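Local coordinates for protein tryptophan--tRNA ligase (Mycoplasma pneumoniae, PDB 2YY5) that probably catalyses the ATP-dependent attachment of L-tryptophan to its cognate tRNA, and works as a homodimer, at residues 4-9 against 37-42; 144-149 against 326-331. The protein carries 1 engineered substitution. All coordinates share one frame; numbering follows the deposited sequence.

Interaction 1. Residues 4-9 against 37-42; sequences MKRALT and QLFVFV. With WSA (5'-O-[(L-tryptophylamino)sulfonyl]adenosine), chain J.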
loop_
_atom_site.group_PDB
_atom_site.type_symbol
_atom_site.label_atom_id
_atom_site.label_comp_id
_atom_site.label_asym_id
_atom_site.label_seq_id
_atom_site.Cartn_x
_atom_site.Cartn_y
_atom_site.Cartn_z
ATOM N N MET B 4 -31.643 2.222 -6.823
ATOM C CA MET B 4 -30.653 1.532 -7.659
ATOM C C MET B 4 -29.431 0.680 -7.241
ATOM O O MET B 4 -28.551 1.117 -6.472
ATOM C CB MET B 4 -30.221 2.550 -8.702
ATOM C CG MET B 4 -29.269 2.096 -9.737
ATOM S SD MET B 4 -29.123 3.488 -10.907
ATOM C CE MET B 4 -30.367 3.189 -12.013
ATOM N N LYS B 5 -29.331 -0.526 -7.820
ATOM C CA LYS B 5 -28.246 -1.480 -7.550
ATOM C C LYS B 5 -26.954 -1.000 -8.221
ATOM O O LYS B 5 -26.998 -0.470 -9.325
ATOM C CB LYS B 5 -28.609 -2.866 -8.071
ATOM C CG LYS B 5 -29.266 -2.897 -9.450
ATOM C CD LYS B 5 -28.884 -4.137 -10.287
ATOM C CE LYS B 5 -29.285 -5.488 -9.655
ATOM N NZ LYS B 5 -28.871 -6.651 -10.517
ATOM N N ARG B 6 -25.837 -1.192 -7.542
ATOM C CA ARG B 6 -24.526 -0.709 -7.984
ATOM C C ARG B 6 -23.507 -1.695 -8.575
ATOM O O ARG B 6 -23.362 -2.806 -8.069
ATOM C CB ARG B 6 -23.891 -0.005 -6.789
ATOM C CG ARG B 6 -22.536 0.626 -7.000
ATOM C CD ARG B 6 -22.027 1.313 -5.709
ATOM N NE ARG B 6 -22.935 2.364 -5.247
ATOM C CZ ARG B 6 -23.089 2.722 -3.975
ATOM N NH1 ARG B 6 -23.942 3.688 -3.659
ATOM N NH2 ARG B 6 -22.397 2.113 -3.017
ATOM N N ALA B 7 -22.750 -1.237 -9.585
ATOM C CA ALA B 7 -21.704 -2.033 -10.270
ATOM C C ALA B 7 -20.327 -1.343 -10.308
ATOM O O ALA B 7 -20.220 -0.156 -10.627
ATOM C CB ALA B 7 -22.138 -2.330 -11.702
ATOM N N LEU B 8 -19.274 -2.092 -9.994
ATOM C CA LEU B 8 -17.916 -1.555 -10.011
ATOM C C LEU B 8 -16.972 -2.489 -10.749
ATOM O O LEU B 8 -17.046 -3.714 -10.592
ATOM C CB LEU B 8 -17.374 -1.364 -8.592
ATOM C CG LEU B 8 -15.902 -0.922 -8.656
ATOM C CD1 LEU B 8 -15.822 0.594 -8.520
ATOM C CD2 LEU B 8 -15.095 -1.596 -7.577
ATOM N N THR B 9 -16.083 -1.911 -11.551
ATOM C CA THR B 9 -15.105 -2.703 -12.286
ATOM C C THR B 9 -13.936 -1.825 -12.687
ATOM O O THR B 9 -14.089 -0.613 -12.891
ATOM C CB THR B 9 -15.704 -3.379 -13.562
ATOM O OG1 THR B 9 -14.785 -4.371 -14.037
ATOM C CG2 THR B 9 -15.951 -2.370 -14.682
ATOM N N GLN B 37 -26.001 1.655 -11.221
ATOM C CA GLN B 37 -25.255 2.866 -10.917
ATOM C C GLN B 37 -23.873 2.275 -11.175
ATOM O O GLN B 37 -23.360 1.500 -10.362
ATOM C CB GLN B 37 -25.407 3.234 -9.442
ATOM C CG GLN B 37 -24.445 4.306 -8.965
ATOM C CD GLN B 37 -24.631 4.647 -7.498
ATOM O OE1 GLN B 37 -23.927 5.495 -6.959
ATOM N NE2 GLN B 37 -25.579 3.985 -6.847
ATOM N N LEU B 38 -23.295 2.619 -12.318
ATOM C CA LEU B 38 -22.019 2.053 -12.723
ATOM C C LEU B 38 -20.772 2.869 -12.432
ATOM O O LEU B 38 -20.723 4.075 -12.664
ATOM C CB LEU B 38 -22.074 1.712 -14.219
ATOM C CG LEU B 38 -20.800 1.221 -14.922
ATOM C CD1 LEU B 38 -20.330 -0.096 -14.292
ATOM C CD2 LEU B 38 -21.083 1.030 -16.419
ATOM N N PHE B 39 -19.766 2.173 -11.917
ATOM C CA PHE B 39 -18.477 2.757 -11.594
ATOM C C PHE B 39 -17.445 1.999 -12.392
ATOM O O PHE B 39 -17.408 0.768 -12.357
ATOM C CB PHE B 39 -18.172 2.604 -10.104
ATOM C CG PHE B 39 -18.862 3.612 -9.243
ATOM C CD1 PHE B 39 -18.356 4.900 -9.126
ATOM C CD2 PHE B 39 -20.030 3.280 -8.560
ATOM C CE1 PHE B 39 -19.002 5.845 -8.340
ATOM C CE2 PHE B 39 -20.685 4.216 -7.771
ATOM C CZ PHE B 39 -20.171 5.502 -7.659
ATOM N N VAL B 40 -16.617 2.741 -13.118
ATOM C CA VAL B 40 -15.562 2.159 -13.929
ATOM C C VAL B 40 -14.296 3.006 -13.799
ATOM O O VAL B 40 -14.358 4.238 -13.833
ATOM C CB VAL B 40 -15.980 2.107 -15.406
ATOM C CG1 VAL B 40 -14.905 1.404 -16.237
ATOM C CG2 VAL B 40 -17.299 1.400 -15.522
ATOM N N PHE B 41 -13.147 2.358 -13.656
ATOM C CA PHE B 41 -11.910 3.111 -13.532
ATOM C C PHE B 41 -10.720 2.483 -14.253
ATOM O O PHE B 41 -10.686 1.275 -14.522
ATOM C CB PHE B 41 -11.549 3.327 -12.048
ATOM C CG PHE B 41 -11.245 2.055 -11.299
ATOM C CD1 PHE B 41 -12.270 1.291 -10.741
ATOM C CD2 PHE B 41 -9.930 1.610 -11.168
ATOM C CE1 PHE B 41 -11.993 0.098 -10.063
ATOM C CE2 PHE B 41 -9.639 0.419 -10.491
ATOM C CZ PHE B 41 -10.672 -0.337 -9.938
ATOM N N VAL B 42 -9.755 3.336 -14.572
ATOM C CA VAL B 42 -8.529 2.928 -15.229
ATOM C C VAL B 42 -7.624 2.559 -14.062
ATOM O O VAL B 42 -7.175 3.424 -13.320
ATOM C CB VAL B 42 -7.928 4.108 -16.018
ATOM C CG1 VAL B 42 -6.570 3.721 -16.613
ATOM C CG2 VAL B 42 -8.900 4.532 -17.105
HETATM C CD2 WSA J . -10.246 -4.681 -11.230
HETATM C CE3 WSA J . -11.336 -5.201 -11.921
HETATM C CZ3 WSA J . -12.582 -5.236 -11.308
HETATM C CH2 WSA J . -12.735 -4.754 -10.010
HETATM C CZ2 WSA J . -11.644 -4.237 -9.323
HETATM C CE2 WSA J . -10.397 -4.202 -9.936
HETATM N N11 WSA J . -9.209 -3.753 -9.537
HETATM C CD1 WSA J . -8.321 -3.923 -10.511
HETATM C CG WSA J . -8.911 -4.485 -11.564
HETATM C CB WSA J . -8.242 -4.828 -12.893
HETATM C CA WSA J . -8.280 -6.333 -13.170
HETATM N NH3 WSA J . -7.624 -7.073 -12.084
HETATM C C WSA J . -7.557 -6.610 -14.491
HETATM O O WSA J . -6.331 -6.611 -14.535
HETATM N NS WSA J . -8.313 -6.838 -15.560
HETATM S S WSA J . -7.457 -6.574 -16.923
HETATM O O1S WSA J . -6.980 -5.152 -16.965
HETATM O O2S WSA J . -6.261 -7.479 -16.965
HETATM O "O5'" WSA J . -8.349 -6.843 -18.010
HETATM C "C5'" WSA J . -9.615 -6.173 -18.034
HETATM C "C4'" WSA J . -10.826 -7.110 -18.063
HETATM O "O4'" WSA J . -10.732 -7.994 -19.194
HETATM C "C3'" WSA J . -10.954 -7.999 -16.823
HETATM O "O3'" WSA J . -12.333 -8.128 -16.464
HETATM C "C2'" WSA J . -10.430 -9.337 -17.342
HETATM O "O2'" WSA J . -11.002 -10.406 -16.582
HETATM C "C1'" WSA J . -11.064 -9.311 -18.731
HETATM N N9 WSA J . -10.420 -10.323 -19.604
HETATM C C8 WSA J . -9.109 -10.431 -19.805
HETATM N N7 WSA J . -8.869 -11.399 -20.685
HETATM C C5 WSA J . -10.042 -11.914 -21.049
HETATM C C4 WSA J . -11.030 -11.232 -20.351
HETATM N N3 WSA J . -12.316 -11.570 -20.543
HETATM C C2 WSA J . -12.642 -12.535 -21.386
HETATM N N1 WSA J . -11.725 -13.199 -22.067
HETATM C C6 WSA J . -10.421 -12.916 -21.926
HETATM N N6 WSA J . -9.500 -13.577 -22.626
#
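R6 and Q37 both carry CG anti to the backbone N (chi1 -178° and 168°), which sends the two side chains off side by side on the same face of the Rossmann-fold sheet of this class I synthetase. They are bridge partners in adjacent parallel strands, the two ends of a beta-alpha-beta crossover. The Q37 amide stands at the edge of the R6 guanidinium with the planes 89° apart; R6 NE and Q37 NE2, both donors, lie 3.5 Å from each other, so the pair packs without bonding. R6 NH2 is instead held by Y146 O. Five backbone bonds join the strands, alternating in direction, from Q37 N to K5 O (3.0 Å) through A7 N to Q37 O (2.9 Å) and on to F41 N to T9 O. On the R6 face, L8 CD1 rests on F39 CB, while R6 CD approaches F39 CE2 at 3.8 Å; A7 and L38 meet on the other face. At the C-terminal end the strands reach the tryptophanyl adenylate analogue. T9 OG1, bonded to P152 O, lies 3.6 Å from CZ3 of its indole, and the F41 ring turns its edge so that CZ lies 3.7 Å from the indole nitrogen N11.

Interaction 2. Residues 144-149 against 326-331; sequences LLYQPD and QATART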
loop_
_atom_site.group_PDB
_atom_site.type_symbol
_atom_site.label_atom_id
_atom_site.label_comp_id
_atom_site.label_asym_id
_atom_site.label_seq_id
_atom_site.Cartn_x
_atom_site.Cartn_y
_atom_site.Cartn_z
ATOM N N LEU B 144 -14.451 -2.812 -2.402
ATOM C CA LEU B 144 -15.085 -2.379 -1.165
ATOM C C LEU B 144 -15.237 -0.878 -0.928
ATOM O O LEU B 144 -16.047 -0.461 -0.099
ATOM C CB LEU B 144 -14.369 -3.027 0.021
ATOM C CG LEU B 144 -14.777 -4.463 0.390
ATOM C CD1 LEU B 144 -15.913 -4.941 -0.496
ATOM C CD2 LEU B 144 -13.588 -5.380 0.269
ATOM N N LEU B 145 -14.469 -0.064 -1.642
ATOM C CA LEU B 145 -14.562 1.384 -1.478
ATOM C C LEU B 145 -15.913 1.900 -1.969
ATOM O O LEU B 145 -16.417 2.913 -1.486
ATOM C CB LEU B 145 -13.459 2.083 -2.273
ATOM C CG LEU B 145 -12.354 2.814 -1.515
ATOM C CD1 LEU B 145 -11.387 3.437 -2.529
ATOM C CD2 LEU B 145 -12.965 3.876 -0.605
ATOM N N TYR B 146 -16.488 1.201 -2.940
ATOM C CA TYR B 146 -17.763 1.603 -3.511
ATOM C C TYR B 146 -18.924 0.699 -3.094
ATOM O O TYR B 146 -20.059 0.903 -3.534
ATOM C CB TYR B 146 -17.633 1.665 -5.038
ATOM C CG TYR B 146 -16.541 2.607 -5.470
ATOM C CD1 TYR B 146 -16.767 3.984 -5.542
ATOM C CD2 TYR B 146 -15.241 2.142 -5.681
ATOM C CE1 TYR B 146 -15.720 4.879 -5.796
ATOM C CE2 TYR B 146 -14.186 3.025 -5.935
ATOM C CZ TYR B 146 -14.431 4.391 -5.987
ATOM O OH TYR B 146 -13.389 5.267 -6.185
ATOM N N GLN B 147 -18.635 -0.290 -2.246
ATOM C CA GLN B 147 -19.657 -1.207 -1.747
ATOM C C GLN B 147 -20.645 -1.612 -2.832
ATOM O O GLN B 147 -21.848 -1.558 -2.619
ATOM C CB GLN B 147 -20.436 -0.538 -0.617
ATOM C CG GLN B 147 -19.671 -0.357 0.678
ATOM C CD GLN B 147 -19.269 -1.675 1.293
ATOM O OE1 GLN B 147 -18.085 -2.025 1.326
ATOM N NE2 GLN B 147 -20.253 -2.426 1.777
ATOM N N PRO B 148 -20.153 -2.045 -3.999
ATOM C CA PRO B 148 -21.030 -2.442 -5.103
ATOM C C PRO B 148 -21.753 -3.760 -4.888
ATOM O O PRO B 148 -21.316 -4.589 -4.088
ATOM C CB PRO B 148 -20.066 -2.525 -6.267
ATOM C CG PRO B 148 -18.886 -3.185 -5.603
ATOM C CD PRO B 148 -18.750 -2.366 -4.322
ATOM N N ASP B 149 -22.853 -3.949 -5.617
ATOM C CA ASP B 149 -23.627 -5.184 -5.546
ATOM C C ASP B 149 -22.927 -6.239 -6.398
ATOM O O ASP B 149 -22.777 -7.398 -5.987
ATOM C CB ASP B 149 -25.038 -4.962 -6.076
ATOM C CG ASP B 149 -25.889 -4.137 -5.138
ATOM O OD1 ASP B 149 -26.630 -3.265 -5.634
ATOM O OD2 ASP B 149 -25.830 -4.366 -3.912
ATOM N N GLN B 326 -15.036 9.938 -5.893
ATOM C CA GLN B 326 -14.518 10.353 -4.610
ATOM C C GLN B 326 -15.657 10.652 -3.644
ATOM O O GLN B 326 -15.467 10.633 -2.434
ATOM C CB GLN B 326 -13.629 11.572 -4.804
ATOM C CG GLN B 326 -12.764 11.898 -3.625
ATOM C CD GLN B 326 -11.581 12.738 -4.031
ATOM O OE1 GLN B 326 -11.730 13.748 -4.723
ATOM N NE2 GLN B 326 -10.392 12.327 -3.607
ATOM N N ALA B 327 -16.844 10.907 -4.181
ATOM C CA ALA B 327 -18.005 11.199 -3.346
ATOM C C ALA B 327 -18.361 9.993 -2.479
ATOM O O ALA B 327 -18.590 10.129 -1.275
ATOM C CB ALA B 327 -19.194 11.586 -4.210
ATOM N N THR B 328 -18.408 8.811 -3.085
ATOM C CA THR B 328 -18.728 7.619 -2.315
ATOM C C THR B 328 -17.492 6.967 -1.677
ATOM O O THR B 328 -17.604 6.303 -0.648
ATOM C CB THR B 328 -19.520 6.584 -3.162
ATOM O OG1 THR B 328 -18.947 5.281 -3.000
ATOM C CG2 THR B 328 -19.536 6.977 -4.626
ATOM N N ALA B 329 -16.314 7.178 -2.259
ATOM C CA ALA B 329 -15.086 6.610 -1.701
ATOM C C ALA B 329 -14.768 7.199 -0.321
ATOM O O ALA B 329 -14.364 6.471 0.594
ATOM C CB ALA B 329 -13.906 6.847 -2.643
ATOM N N ARG B 330 -14.937 8.511 -0.168
ATOM C CA ARG B 330 -14.649 9.138 1.116
ATOM C C ARG B 330 -15.617 8.641 2.179
ATOM O O ARG B 330 -15.207 8.331 3.303
ATOM C CB ARG B 330 -14.724 10.664 1.015
ATOM C CG ARG B 330 -13.892 11.232 -0.116
ATOM C CD ARG B 330 -13.273 12.564 0.236
ATOM N NE ARG B 330 -12.844 13.283 -0.963
ATOM C CZ ARG B 330 -12.062 14.360 -0.961
ATOM N NH1 ARG B 330 -11.735 14.944 -2.105
ATOM N NH2 ARG B 330 -11.588 14.847 0.178
ATOM N N THR B 331 -16.895 8.551 1.821
ATOM C CA THR B 331 -17.908 8.090 2.761
ATOM C C THR B 331 -17.564 6.715 3.310
ATOM O O THR B 331 -17.639 6.485 4.513
ATOM C CB THR B 331 -19.303 8.012 2.110
ATOM O OG1 THR B 331 -19.743 9.329 1.765
ATOM C CG2 THR B 331 -20.307 7.388 3.075
#
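The turn that follows helix 131-144 and leads into strand 150-152 packs here on one side of the long C-terminal helix 311-340. L145 and Y146 supply the turn's half of the contact, T328 and A329 the helix's half, and A329 touches both turn residues. Methyl CD2 of L145 reaches over the helix backbone beside A329 O and meets A329 CB at 3.7 Å. Y146 has CG anti to its carbonyl carbon (chi1 -57°), and its ring lies across the helix, spanning T328 and A329: CD1 lies 3.6 Å from T328 OG1, CE1 4.1 Å from A329 CB, and OH 3.9 Å from that same methyl. Both partners approach the ring obliquely, and the Y146 and T328 side chains cross at about a right angle. The turn belongs to the Rossmann-fold catalytic domain, and the other side of Y146 faces that domain's interior, where its ring meets those of F39 and F81; its hydroxyl is hydrogen-bonded to H89 NE2 in helix 87-98. The same helix receives L145, which touches E88, H89 and M92, so A329 and E88 pack around one leucine. About 8 Å separates the Y146 side chain from the bound adenylate analogue. L145 O and T328 O, both acceptors, lie 3.7 Å apart and share T332 OG1, one turn further along the helix, as hydrogen-bonding partner.

In the fold
From the N terminus, strand 6-11 runs into helices 19-26 and 29-35 before the chain returns along strand 37-42, so interaction 1 closes a loop of 27 residues. Interaction 2 follows in series: it opens at the turn 144-149 and closes 176 residues later, bringing the C-terminal helix 311-340 back to the catalytic domain. The loops neither nest nor cross, yet the centres of the two contacts lie about 10 Å apart and their residues touch. R6 O and D149 N (2.8 Å) probably form a hydrogen bond, and I150 continues the pairing along strand 6-11. Strand 6-11 thus sits between 37-42 and the chain leaving the turn, and the turn in its own right meets helix 311-340.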